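Local coordinates for protein isocitrate dehydrogenase [NAD] subunit 1 (Saccharomyces cerevisiae, PDB 3BLX) that serves the citric acid cycle as part of the octameric, allosteric mitochondrial enzyme that oxidatively decarboxylates isocitrate to 2-oxoglutarate with NAD+, and also binds RNA, at residues Ile280-Pro288 with Thr326-Thr336; Arg310-Glu321 with Phe338-Met349. All blocks are in the same frame, centred on the assembly; numbering follows the deposited sequence.

Interaction 1 (Ile280-Pro288 with Thr326-Thr336); sequences IKGQNVANP and TRDIGGSSSTT
N287 and D328 meet at one end of this loop-to-loop contact, where the lead-in to helix 289-302 lies against that to helix 335-347 in the isocitrate/isopropylmalate dehydrogenase fold. Their side chains are roughly perpendicular: N287 ND2 donates a bent hydrogen bond (3.0 Å, 131°) to the syn lone pair of D328 OD1, which lies off the amide plane; amide and carboxylate planes differ by 45°. T326 CG2 lies 3.3 Å from N287 CG, and N287 OD1 is hydrogen-bonded to T289 OG1, tying the amide to its own helix. With an alanine in place of D328, the N287 amide nitrogen would probably lose this acceptor, and a gap would open beside N287 CB. From the same side R327 extends so that V285 CG2 sits over one guanidinium face, 3.9 Å from R327 NH2. At the other end, T335 N donates to N284 O (3.0 Å) from above the carbonyl plane. S334 is the N-cap of helix 335-347, its OG accepting from D337 N. N284, with CG anti to the backbone N (chi1 -153°), carries its amide back to this cap, where S334 OG donates a weak bond to N284 OD1 (2.9 Å).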
loop_
_atom_site.group_PDB
_atom_site.type_symbol
_atom_site.label_atom_id
_atom_site.label_comp_id
_atom_site.label_asym_id
_atom_site.label_seq_id
_atom_site.Cartn_x
_atom_site.Cartn_y
_atom_site.Cartn_z
ATOM N N ILE E 280 12.147 0.424 -47.632
ATOM C CA ILE E 280 13.204 1.264 -48.203
ATOM C C ILE E 280 14.525 0.887 -47.518
ATOM O O ILE E 280 15.088 1.665 -46.727
ATOM C CB ILE E 280 12.909 2.816 -48.071
ATOM C CG1 ILE E 280 11.840 3.121 -46.999
ATOM C CG2 ILE E 280 12.510 3.435 -49.421
ATOM C CD1 ILE E 280 10.372 3.053 -47.492
ATOM N N LYS E 281 14.993 -0.333 -47.771
ATOM C CA LYS E 281 16.190 -0.768 -47.073
ATOM C C LYS E 281 17.425 -0.291 -47.821
ATOM O O LYS E 281 17.610 -0.562 -49.007
ATOM C CB LYS E 281 16.218 -2.277 -46.772
ATOM C CG LYS E 281 16.668 -2.585 -45.316
ATOM C CD LYS E 281 17.960 -1.799 -44.912
ATOM C CE LYS E 281 18.412 -2.002 -43.437
ATOM N NZ LYS E 281 19.594 -1.130 -43.066
ATOM N N GLY E 282 18.227 0.473 -47.098
ATOM C CA GLY E 282 19.483 0.985 -47.587
ATOM C C GLY E 282 20.030 1.855 -46.471
ATOM O O GLY E 282 19.349 2.099 -45.477
ATOM N N GLN E 283 21.255 2.335 -46.627
ATOM C CA GLN E 283 21.864 3.231 -45.645
ATOM C C GLN E 283 21.438 4.695 -45.859
ATOM O O GLN E 283 21.393 5.185 -46.987
ATOM C CB GLN E 283 23.390 3.120 -45.691
ATOM C CG GLN E 283 23.936 1.755 -45.313
ATOM C CD GLN E 283 23.268 1.207 -44.074
ATOM O OE1 GLN E 283 22.966 1.952 -43.136
ATOM N NE2 GLN E 283 23.021 -0.101 -44.064
ATOM N N ASN E 284 21.117 5.379 -44.766
ATOM C CA ASN E 284 20.775 6.794 -44.793
ATOM C C ASN E 284 19.668 7.205 -45.748
ATOM O O ASN E 284 19.766 8.258 -46.373
ATOM C CB ASN E 284 22.018 7.623 -45.082
ATOM C CG ASN E 284 21.925 9.020 -44.508
ATOM O OD1 ASN E 284 22.342 10.003 -45.136
ATOM N ND2 ASN E 284 21.374 9.118 -43.296
ATOM N N VAL E 285 18.607 6.405 -45.851
ATOM C CA VAL E 285 17.524 6.734 -46.776
ATOM C C VAL E 285 16.162 6.933 -46.108
ATOM O O VAL E 285 15.226 7.446 -46.740
ATOM C CB VAL E 285 17.382 5.669 -47.902
ATOM C CG1 VAL E 285 18.619 5.626 -48.750
ATOM C CG2 VAL E 285 17.112 4.305 -47.321
ATOM N N ALA E 286 16.056 6.508 -44.846
ATOM C CA ALA E 286 14.780 6.465 -44.114
ATOM C C ALA E 286 14.187 7.855 -43.792
ATOM O O ALA E 286 14.926 8.801 -43.583
ATOM C CB ALA E 286 14.951 5.664 -42.857
ATOM N N ASN E 287 12.863 7.975 -43.780
ATOM C CA ASN E 287 12.227 9.240 -43.436
ATOM C C ASN E 287 12.178 9.440 -41.930
ATOM O O ASN E 287 11.583 8.622 -41.228
ATOM C CB ASN E 287 10.808 9.293 -44.007
ATOM C CG ASN E 287 10.266 10.708 -44.074
ATOM O OD1 ASN E 287 10.890 11.646 -43.563
ATOM N ND2 ASN E 287 9.102 10.875 -44.706
ATOM N N PRO E 288 12.800 10.531 -41.415
ATOM C CA PRO E 288 12.865 10.798 -39.972
ATOM C C PRO E 288 11.666 11.588 -39.474
ATOM O O PRO E 288 11.584 11.809 -38.280
ATOM C CB PRO E 288 14.116 11.662 -39.818
ATOM C CG PRO E 288 14.529 12.031 -41.200
ATOM C CD PRO E 288 13.474 11.596 -42.164
ATOM N N THR E 326 12.896 13.248 -48.601
ATOM C CA THR E 326 13.448 11.895 -48.608
ATOM C C THR E 326 12.758 11.005 -49.678
ATOM O O THR E 326 11.718 11.377 -50.232
ATOM C CB THR E 326 13.393 11.310 -47.162
ATOM O OG1 THR E 326 14.339 10.248 -47.011
ATOM C CG2 THR E 326 12.016 10.832 -46.823
ATOM N N ARG E 327 13.320 9.842 -49.994
ATOM C CA ARG E 327 12.838 9.105 -51.182
ATOM C C ARG E 327 11.414 8.536 -51.154
ATOM O O ARG E 327 10.827 8.282 -52.206
ATOM C CB ARG E 327 13.838 8.024 -51.639
ATOM C CG ARG E 327 13.695 6.691 -50.954
ATOM C CD ARG E 327 14.754 5.710 -51.457
ATOM N NE ARG E 327 14.709 4.428 -50.747
ATOM C CZ ARG E 327 15.585 3.437 -50.917
ATOM N NH1 ARG E 327 16.591 3.571 -51.777
ATOM N NH2 ARG E 327 15.460 2.307 -50.222
ATOM N N ASP E 328 10.853 8.352 -49.968
ATOM C CA ASP E 328 9.540 7.722 -49.838
ATOM C C ASP E 328 8.379 8.678 -50.072
ATOM O O ASP E 328 7.245 8.233 -50.288
ATOM C CB ASP E 328 9.396 7.068 -48.466
ATOM C CG ASP E 328 10.034 7.900 -47.354
ATOM O OD1 ASP E 328 9.275 8.606 -46.635
ATOM O OD2 ASP E 328 11.289 7.841 -47.207
ATOM N N ILE E 329 8.648 9.977 -50.004
ATOM C CA ILE E 329 7.636 10.967 -50.377
ATOM C C ILE E 329 8.008 11.672 -51.676
ATOM O O ILE E 329 7.602 12.803 -51.912
ATOM C CB ILE E 329 7.364 11.984 -49.263
ATOM C CG1 ILE E 329 8.675 12.543 -48.720
ATOM C CG2 ILE E 329 6.572 11.343 -48.149
ATOM C CD1 ILE E 329 8.463 13.665 -47.716
ATOM N N GLY E 330 8.792 10.988 -52.506
ATOM C CA GLY E 330 9.056 11.440 -53.859
ATOM C C GLY E 330 10.323 12.251 -54.079
ATOM O O GLY E 330 10.600 12.710 -55.185
ATOM N N GLY E 331 11.095 12.442 -53.024
ATOM C CA GLY E 331 12.362 13.142 -53.144
ATOM C C GLY E 331 13.472 12.160 -53.443
ATOM O O GLY E 331 13.204 11.029 -53.847
ATOM N N SER E 332 14.719 12.575 -53.244
ATOM C CA SER E 332 15.846 11.707 -53.563
ATOM C C SER E 332 17.012 11.960 -52.625
ATOM O O SER E 332 18.099 11.394 -52.783
ATOM C CB SER E 332 16.276 11.895 -55.018
ATOM O OG SER E 332 16.289 13.271 -55.355
ATOM N N SER E 333 16.774 12.802 -51.629
ATOM C CA SER E 333 17.789 13.107 -50.631
ATOM C C SER E 333 17.858 12.073 -49.510
ATOM O O SER E 333 16.890 11.360 -49.238
ATOM C CB SER E 333 17.519 14.488 -50.056
ATOM O OG SER E 333 16.963 15.304 -51.071
ATOM N N SER E 334 19.017 11.997 -48.871
ATOM C CA SER E 334 19.243 11.108 -47.729
ATOM C C SER E 334 18.633 11.686 -46.450
ATOM O O SER E 334 18.253 12.861 -46.412
ATOM C CB SER E 334 20.745 10.925 -47.510
ATOM O OG SER E 334 21.312 12.078 -46.908
ATOM N N THR E 335 18.566 10.876 -45.395
ATOM C CA THR E 335 17.933 11.343 -44.169
ATOM C C THR E 335 18.760 12.501 -43.623
ATOM O O THR E 335 18.213 13.474 -43.145
ATOM C CB THR E 335 17.657 10.209 -43.099
ATOM O OG1 THR E 335 18.474 10.390 -41.943
ATOM C CG2 THR E 335 17.898 8.824 -43.648
ATOM N N THR E 336 20.076 12.392 -43.744
ATOM C CA THR E 336 21.007 13.450 -43.371
ATOM C C THR E 336 20.769 14.777 -44.109
ATOM O O THR E 336 20.782 15.847 -43.497
ATOM C CB THR E 336 22.451 12.987 -43.603
ATOM O OG1 THR E 336 22.929 12.367 -42.413
ATOM C CG2 THR E 336 23.372 14.148 -43.943
#

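Interaction 2 (Arg310-Glu321 with Phe338-Met349); sequences RISKAVHETIAE and FTNEIINKLSTM
T318 of helix 306-320 projects as a knob into a hole formed by F338, E341, I342 and K345 of helix 335-347. The axes of segments 310-320 and 338-347 cross at 122°, 8.8 Å apart at closest. The branches of T318 divide the work: CG2, anti to the backbone N, approaches the F338 ring obliquely, 3.4 Å from F338 CE1, while OG1 turns back to donate to A314 O (2.9 Å) and lies against K345 CD. A314 O thereby accepts from T318 OG1 and T318 N, one from each side of the carbonyl plane. I342 lies roughly perpendicular to T318; its CD1 lies over one face of F338, and I319 CG2 meets the ring's edge, 3.5 Å from F338 CZ. A314 CB touches both I342 CG2 and L346 CD1. K345, bent at chi3 (80°), forms a salt-bridge network: K345 NZ faces E321 OE1 and OE2 (2.9 Å each) and meets E317 OE2 at 3.2 Å, the hydrogen bonds being weak. At the C-terminus R310 and M349 run antiparallel; R310 NH2 makes a weak bond to L346 O and a salt bridge to E43, and M349 OXT lies in plane at the guanidinium edge, a long salt bridge of 3.9 Å to R310 NH1. An apolar seam is thus flanked by charge pairs, and the K345 ammonium probably eases the repulsion between E321 OE1 and E341 OE1, 4.3 Å apart.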
loop_
_atom_site.group_PDB
_atom_site.type_symbol
_atom_site.label_atom_id
_atom_site.label_comp_id
_atom_site.label_asym_id
_atom_site.label_seq_id
_atom_site.Cartn_x
_atom_site.Cartn_y
_atom_site.Cartn_z
ATOM N N ARG E 310 8.514 25.640 -33.433
ATOM C CA ARG E 310 9.562 25.946 -34.387
ATOM C C ARG E 310 9.973 24.713 -35.186
ATOM O O ARG E 310 9.987 24.742 -36.418
ATOM C CB ARG E 310 10.768 26.556 -33.671
ATOM C CG ARG E 310 10.523 27.963 -33.144
ATOM C CD ARG E 310 11.635 28.395 -32.212
ATOM N NE ARG E 310 12.961 28.148 -32.773
ATOM C CZ ARG E 310 13.543 28.939 -33.665
ATOM N NH1 ARG E 310 12.901 30.016 -34.097
ATOM N NH2 ARG E 310 14.756 28.651 -34.123
ATOM N N ILE E 311 10.293 23.633 -34.477
ATOM C CA ILE E 311 10.715 22.396 -35.114
ATOM C C ILE E 311 9.637 21.860 -36.029
ATOM O O ILE E 311 9.919 21.339 -37.104
ATOM C CB ILE E 311 11.055 21.329 -34.104
ATOM C CG1 ILE E 311 12.332 21.724 -33.365
ATOM C CG2 ILE E 311 11.200 19.992 -34.808
ATOM C CD1 ILE E 311 12.685 20.786 -32.242
ATOM N N SER E 312 8.392 22.017 -35.607
ATOM C CA SER E 312 7.275 21.559 -36.410
ATOM C C SER E 312 7.113 22.373 -37.701
ATOM O O SER E 312 6.822 21.822 -38.760
ATOM C CB SER E 312 5.984 21.595 -35.592
ATOM O OG SER E 312 4.911 20.965 -36.289
ATOM N N LYS E 313 7.282 23.687 -37.606
ATOM C CA LYS E 313 7.171 24.555 -38.777
ATOM C C LYS E 313 8.310 24.256 -39.760
ATOM O O LYS E 313 8.099 24.105 -40.958
ATOM C CB LYS E 313 7.190 26.023 -38.358
ATOM C CG LYS E 313 6.803 26.993 -39.457
ATOM C CD LYS E 313 6.835 28.433 -38.960
ATOM C CE LYS E 313 6.329 29.391 -40.024
ATOM N NZ LYS E 313 6.263 30.788 -39.511
ATOM N N ALA E 314 9.517 24.141 -39.237
ATOM C CA ALA E 314 10.652 23.728 -40.048
ATOM C C ALA E 314 10.409 22.454 -40.882
ATOM O O ALA E 314 10.704 22.439 -42.070
ATOM C CB ALA E 314 11.922 23.588 -39.172
ATOM N N VAL E 315 9.886 21.385 -40.287
ATOM C CA VAL E 315 9.760 20.164 -41.067
ATOM C C VAL E 315 8.586 20.251 -42.036
ATOM O O VAL E 315 8.668 19.714 -43.133
ATOM C CB VAL E 315 9.742 18.828 -40.237
ATOM C CG1 VAL E 315 10.312 19.019 -38.857
ATOM C CG2 VAL E 315 8.363 18.215 -40.185
ATOM N N HIS E 316 7.515 20.942 -41.655
ATOM C CA HIS E 316 6.385 21.105 -42.558
ATOM C C HIS E 316 6.772 21.925 -43.786
ATOM O O HIS E 316 6.335 21.641 -44.902
ATOM C CB HIS E 316 5.214 21.764 -41.842
ATOM C CG HIS E 316 4.548 20.874 -40.844
ATOM N ND1 HIS E 316 4.109 19.606 -41.158
ATOM C CD2 HIS E 316 4.248 21.062 -39.538
ATOM C CE1 HIS E 316 3.565 19.054 -40.091
ATOM N NE2 HIS E 316 3.638 19.916 -39.092
ATOM N N GLU E 317 7.604 22.937 -43.553
ATOM C CA GLU E 317 8.092 23.831 -44.592
ATOM C C GLU E 317 9.042 23.068 -45.496
ATOM O O GLU E 317 8.919 23.120 -46.720
ATOM C CB GLU E 317 8.821 25.012 -43.951
ATOM C CG GLU E 317 8.967 26.257 -44.814
ATOM C CD GLU E 317 9.470 27.451 -44.012
ATOM O OE1 GLU E 317 8.796 27.841 -43.026
ATOM O OE2 GLU E 317 10.540 27.997 -44.365
ATOM N N THR E 318 9.983 22.349 -44.892
ATOM C CA THR E 318 10.924 21.557 -45.669
ATOM C C THR E 318 10.243 20.530 -46.586
ATOM O O THR E 318 10.661 20.342 -47.723
ATOM C CB THR E 318 11.928 20.846 -44.786
ATOM O OG1 THR E 318 12.700 21.814 -44.068
ATOM C CG2 THR E 318 12.857 19.971 -45.624
ATOM N N ILE E 319 9.202 19.861 -46.107
ATOM C CA ILE E 319 8.559 18.856 -46.943
ATOM C C ILE E 319 7.582 19.508 -47.943
ATOM O O ILE E 319 7.301 18.949 -49.012
ATOM C CB ILE E 319 7.905 17.627 -46.143
ATOM C CG1 ILE E 319 6.407 17.792 -45.980
ATOM C CG2 ILE E 319 8.591 17.315 -44.821
ATOM C CD1 ILE E 319 5.644 17.100 -47.083
ATOM N N ALA E 320 7.085 20.697 -47.617
ATOM C CA ALA E 320 6.215 21.434 -48.544
ATOM C C ALA E 320 6.911 21.820 -49.867
ATOM O O ALA E 320 6.315 21.729 -50.943
ATOM C CB ALA E 320 5.643 22.655 -47.874
ATOM N N GLU E 321 8.163 22.261 -49.776
ATOM C CA GLU E 321 9.003 22.481 -50.950
ATOM C C GLU E 321 9.715 21.187 -51.310
ATOM O O GLU E 321 10.601 20.739 -50.580
ATOM C CB GLU E 321 10.056 23.545 -50.638
ATOM C CG GLU E 321 9.529 24.732 -49.849
ATOM C CD GLU E 321 10.617 25.441 -49.058
ATOM O OE1 GLU E 321 11.777 24.937 -49.034
ATOM O OE2 GLU E 321 10.294 26.500 -48.461
ATOM N N PHE E 338 17.995 15.765 -45.416
ATOM C CA PHE E 338 16.705 16.244 -44.959
ATOM C C PHE E 338 16.854 16.917 -43.601
ATOM O O PHE E 338 16.311 17.992 -43.368
ATOM C CB PHE E 338 15.724 15.066 -44.905
ATOM C CG PHE E 338 14.338 15.441 -44.520
ATOM C CD1 PHE E 338 13.609 16.315 -45.291
ATOM C CD2 PHE E 338 13.753 14.899 -43.390
ATOM C CE1 PHE E 338 12.317 16.657 -44.942
ATOM C CE2 PHE E 338 12.462 15.241 -43.033
ATOM C CZ PHE E 338 11.744 16.121 -43.809
ATOM N N THR E 339 17.604 16.279 -42.710
ATOM C CA THR E 339 17.854 16.820 -41.385
ATOM C C THR E 339 18.544 18.172 -41.478
ATOM O O THR E 339 18.098 19.146 -40.849
ATOM C CB THR E 339 18.733 15.886 -40.534
ATOM O OG1 THR E 339 18.095 14.611 -40.400
ATOM C CG2 THR E 339 18.953 16.479 -39.157
ATOM N N ASN E 340 19.622 18.229 -42.268
ATOM C CA ASN E 340 20.386 19.463 -42.437
ATOM C C ASN E 340 19.569 20.632 -43.021
ATOM O O ASN E 340 19.754 21.778 -42.605
ATOM C CB ASN E 340 21.651 19.201 -43.237
ATOM C CG ASN E 340 22.651 18.356 -42.468
ATOM O OD1 ASN E 340 22.667 18.364 -41.229
ATOM N ND2 ASN E 340 23.491 17.616 -43.196
ATOM N N GLU E 341 18.661 20.334 -43.957
ATOM C CA GLU E 341 17.752 21.325 -44.497
ATOM C C GLU E 341 16.839 21.885 -43.411
ATOM O O GLU E 341 16.553 23.081 -43.379
ATOM C CB GLU E 341 16.890 20.728 -45.621
ATOM C CG GLU E 341 16.835 21.544 -46.942
ATOM C CD GLU E 341 16.405 23.018 -46.801
ATOM O OE1 GLU E 341 15.206 23.311 -47.008
ATOM O OE2 GLU E 341 17.269 23.886 -46.522
ATOM N N ILE E 342 16.368 21.016 -42.527
ATOM C CA ILE E 342 15.506 21.441 -41.431
ATOM C C ILE E 342 16.272 22.338 -40.467
ATOM O O ILE E 342 15.806 23.410 -40.120
ATOM C CB ILE E 342 14.909 20.234 -40.677
ATOM C CG1 ILE E 342 13.813 19.568 -41.519
ATOM C CG2 ILE E 342 14.321 20.656 -39.340
ATOM C CD1 ILE E 342 13.483 18.156 -41.061
ATOM N N ILE E 343 17.453 21.893 -40.047
ATOM C CA ILE E 343 18.310 22.672 -39.183
ATOM C C ILE E 343 18.626 24.025 -39.816
ATOM O O ILE E 343 18.751 25.034 -39.114
ATOM C CB ILE E 343 19.615 21.932 -38.914
ATOM C CG1 ILE E 343 19.328 20.671 -38.106
ATOM C CG2 ILE E 343 20.598 22.836 -38.173
ATOM C CD1 ILE E 343 20.558 19.822 -37.863
ATOM N N ASN E 344 18.743 24.041 -41.145
ATOM C CA ASN E 344 19.043 25.258 -41.882
ATOM C C ASN E 344 17.913 26.292 -41.814
ATOM O O ASN E 344 18.169 27.483 -41.642
ATOM C CB ASN E 344 19.404 24.929 -43.338
ATOM C CG ASN E 344 19.748 26.166 -44.155
ATOM O OD1 ASN E 344 20.746 26.825 -43.880
ATOM N ND2 ASN E 344 18.921 26.482 -45.169
ATOM N N LYS E 345 16.669 25.847 -41.948
ATOM C CA LYS E 345 15.529 26.769 -41.844
ATOM C C LYS E 345 15.356 27.229 -40.416
ATOM O O LYS E 345 14.692 28.229 -40.161
ATOM C CB LYS E 345 14.216 26.129 -42.319
ATOM C CG LYS E 345 14.421 25.141 -43.429
ATOM C CD LYS E 345 13.198 25.042 -44.314
ATOM C CE LYS E 345 13.160 26.196 -45.301
ATOM N NZ LYS E 345 12.127 25.976 -46.329
ATOM N N LEU E 346 15.944 26.476 -39.490
ATOM C CA LEU E 346 15.841 26.760 -38.068
ATOM C C LEU E 346 16.725 27.930 -37.643
ATOM O O LEU E 346 16.273 28.793 -36.894
ATOM C CB LEU E 346 16.178 25.507 -37.259
ATOM C CG LEU E 346 15.059 24.835 -36.448
ATOM C CD1 LEU E 346 13.682 25.343 -36.802
ATOM C CD2 LEU E 346 15.141 23.332 -36.591
ATOM N N SER E 347 17.975 27.954 -38.115
ATOM C CA SER E 347 18.889 29.057 -37.799
ATOM C C SER E 347 18.397 30.401 -38.347
ATOM O O SER E 347 18.521 31.433 -37.684
ATOM C CB SER E 347 20.287 28.762 -38.318
ATOM O OG SER E 347 20.227 28.438 -39.693
ATOM N N THR E 348 17.826 30.387 -39.547
ATOM C CA THR E 348 17.281 31.602 -40.145
ATOM C C THR E 348 15.879 31.911 -39.619
ATOM O O THR E 348 15.298 32.942 -39.976
ATOM C CB THR E 348 17.218 31.526 -41.700
ATOM O OG1 THR E 348 15.915 31.101 -42.129
ATOM C CG2 THR E 348 18.288 30.573 -42.252
ATOM N N MET E 349 15.327 31.016 -38.794
ATOM C CA MET E 349 13.938 31.164 -38.316
ATOM C C MET E 349 13.743 32.307 -37.338
ATOM O O MET E 349 12.667 32.926 -37.374
ATOM C CB MET E 349 13.391 29.884 -37.675
ATOM C CG MET E 349 12.330 29.186 -38.512
ATOM S SD MET E 349 10.927 28.630 -37.532
ATOM C CE MET E 349 9.754 29.978 -37.777
ATOM O OXT MET E 349 14.626 32.592 -36.508
#

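In the fold
Both interactions use helix 335-347: interaction 1 holds its N-terminal start against a loop, and interaction 2 packs its length and the chain's end against helix 306-320. They meet where F338 CD2 touches P288 CD at 3.5 Å and where I329 packs on I319. Each has a buried centre, A286, N287, T326 and T335 in interaction 1 and A314, T318, F338 and I342 in interaction 2, with exposed residues at its margins. Between loops, backbone and amide hydrogen bonds and a helix cap dominate; between helices, aliphatic and aromatic groups interlock and ion pairs lie at the more exposed margin. Helix 27-42 touches side chains of both, and both lie away from the probable active-site residues.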